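PDB 3VQI: Atg5 from Kluyveromyces marxianus, which takes part in autophagic vesicle formation, cytoplasm-to-vacuole transport and selective degradation of the nucleus. Local coordinates for residues Ala226-Ser231 and Leu269-Lys274. Numbering follows the deposited sequence.
Sequences AELLDS and LYLVTK
Leu271 reaches from the strand 269-272 to two neighbouring leucines of the helix 225-230, and one methyl, its CD2, does the touching. That carbon lies 4.1 Å from CD2 of Leu228 and 4.2 Å from CD1 of Leu229, branches put forward by consecutive helix positions. Leu228 gets there by extending its CG anti to the backbone N (chi1 175°), and its side chain runs at a slant to that of Leu271. Leucine suits all three places: each is buried, and the leucines of the two backbones together bridge a gap whose closest CA atoms, of Leu229 and Thr273, are 9.0 Å apart. This is the helix-on-sheet packing of a ubiquitin-like fold, here the UblB domain, with the helix lying over the face of the sheet to which the Leu271 side chain points. Backbone hydrogen bonds to Arg203 and Trp205 hold Leu271 in that sheet, and its side chain also touches Val242. The packing thins toward the chain end, where CG2 of the partly exposed Thr273 stays 4.7 Å from CD2 of Leu229. Polar residues suit this looser margin because their oxygens find hydrogen-bond partners: OG1 of Thr273 the Trp205 carbonyl and, away from the strand on exposed residues, Ser231 OG the Leu228 O at 2.6 Å and OD1 of Asp230 the OG of Ser235.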
loop_
_atom_site.group_PDB
_atom_site.type_symbol
_atom_site.label_atom_id
_atom_site.label_comp_id
_atom_site.label_asym_id
_atom_site.label_seq_id
_atom_site.Cartn_x
_atom_site.Cartn_y
_atom_site.Cartn_z
ATOM N N ALA A 226 -22.113 -0.200 4.216
ATOM C CA ALA A 226 -23.215 -0.462 3.307
ATOM C C ALA A 226 -23.750 0.858 2.751
ATOM O O ALA A 226 -24.051 0.958 1.562
ATOM C CB ALA A 226 -24.322 -1.218 4.034
ATOM N N GLU A 227 -23.855 1.871 3.608
ATOM C CA GLU A 227 -24.355 3.179 3.192
ATOM C C GLU A 227 -23.385 3.860 2.228
ATOM O O GLU A 227 -23.798 4.610 1.343
ATOM C CB GLU A 227 -24.587 4.066 4.413
ATOM N N LEU A 228 -22.094 3.600 2.404
ATOM C CA LEU A 228 -21.089 4.188 1.530
ATOM C C LEU A 228 -21.154 3.541 0.151
ATOM O O LEU A 228 -21.197 4.234 -0.868
ATOM C CB LEU A 228 -19.685 4.002 2.111
ATOM C CG LEU A 228 -18.529 4.482 1.218
ATOM C CD1 LEU A 228 -18.641 5.982 0.976
ATOM C CD2 LEU A 228 -17.202 4.148 1.874
ATOM N N LEU A 229 -21.162 2.210 0.124
ATOM C CA LEU A 229 -21.212 1.475 -1.134
ATOM C C LEU A 229 -22.414 1.863 -1.993
ATOM O O LEU A 229 -22.264 2.130 -3.186
ATOM C CB LEU A 229 -21.223 -0.035 -0.867
ATOM C CG LEU A 229 -19.861 -0.672 -0.576
ATOM C CD1 LEU A 229 -19.225 0.009 0.609
ATOM C CD2 LEU A 229 -20.023 -2.155 -0.309
ATOM N N ASP A 230 -23.601 1.894 -1.389
ATOM C CA ASP A 230 -24.812 2.257 -2.119
ATOM C C ASP A 230 -24.638 3.593 -2.818
ATOM O O ASP A 230 -24.825 3.700 -4.025
ATOM C CB ASP A 230 -26.013 2.353 -1.179
ATOM C CG ASP A 230 -26.383 1.024 -0.566
ATOM O OD1 ASP A 230 -26.075 -0.023 -1.178
ATOM O OD2 ASP A 230 -26.999 1.028 0.524
ATOM N N SER A 231 -24.278 4.613 -2.051
ATOM C CA SER A 231 -24.092 5.949 -2.597
ATOM C C SER A 231 -23.077 6.003 -3.735
ATOM O O SER A 231 -22.942 7.029 -4.403
ATOM C CB SER A 231 -23.675 6.912 -1.481
ATOM O OG SER A 231 -22.587 6.393 -0.737
ATOM N N LEU A 269 -8.056 5.007 3.991
ATOM C CA LEU A 269 -8.686 3.774 4.430
ATOM C C LEU A 269 -9.080 3.099 3.124
ATOM O O LEU A 269 -9.840 3.663 2.338
ATOM C CB LEU A 269 -9.932 4.093 5.250
ATOM C CG LEU A 269 -10.956 2.986 5.488
ATOM C CD1 LEU A 269 -10.396 1.846 6.351
ATOM C CD2 LEU A 269 -12.142 3.655 6.146
ATOM N N TYR A 270 -8.555 1.909 2.877
ATOM C CA TYR A 270 -8.869 1.213 1.642
ATOM C C TYR A 270 -9.880 0.100 1.814
ATOM O O TYR A 270 -9.720 -0.793 2.646
ATOM C CB TYR A 270 -7.602 0.618 1.007
ATOM C CG TYR A 270 -6.621 1.630 0.476
ATOM C CD1 TYR A 270 -5.709 2.261 1.322
ATOM C CD2 TYR A 270 -6.593 1.952 -0.880
ATOM C CE1 TYR A 270 -4.793 3.183 0.825
ATOM C CE2 TYR A 270 -5.686 2.873 -1.384
ATOM C CZ TYR A 270 -4.788 3.486 -0.527
ATOM O OH TYR A 270 -3.898 4.415 -1.024
ATOM N N LEU A 271 -10.924 0.155 1.004
ATOM C CA LEU A 271 -11.938 -0.876 1.025
ATOM C C LEU A 271 -11.823 -1.679 -0.261
ATOM O O LEU A 271 -11.768 -1.110 -1.354
ATOM C CB LEU A 271 -13.332 -0.262 1.100
ATOM C CG LEU A 271 -13.941 0.000 2.475
ATOM C CD1 LEU A 271 -13.115 1.034 3.228
ATOM C CD2 LEU A 271 -15.381 0.477 2.286
ATOM N N VAL A 272 -11.758 -2.994 -0.127
ATOM C CA VAL A 272 -11.706 -3.870 -1.284
ATOM C C VAL A 272 -13.039 -4.614 -1.330
ATOM O O VAL A 272 -13.354 -5.409 -0.442
ATOM C CB VAL A 272 -10.553 -4.872 -1.179
ATOM C CG1 VAL A 272 -10.753 -6.010 -2.168
ATOM C CG2 VAL A 272 -9.243 -4.162 -1.473
ATOM N N THR A 273 -13.826 -4.327 -2.361
ATOM C CA THR A 273 -15.132 -4.947 -2.549
ATOM C C THR A 273 -15.046 -6.413 -2.955
ATOM O O THR A 273 -14.040 -6.867 -3.509
ATOM C CB THR A 273 -15.929 -4.219 -3.634
ATOM O OG1 THR A 273 -15.120 -4.118 -4.815
ATOM C CG2 THR A 273 -16.336 -2.830 -3.161
ATOM N N LYS A 274 -16.121 -7.145 -2.678
ATOM C CA LYS A 274 -16.206 -8.559 -3.016
ATOM C C LYS A 274 -17.234 -8.775 -4.127
ATOM O O LYS A 274 -17.917 -7.787 -4.482
ATOM C CB LYS A 274 -16.608 -9.373 -1.789
ATOM C CG LYS A 274 -15.617 -9.314 -0.644
ATOM C CD LYS A 274 -16.077 -10.220 0.484
ATOM C CE LYS A 274 -15.099 -10.230 1.639
ATOM N NZ LYS A 274 -15.570 -11.130 2.728
#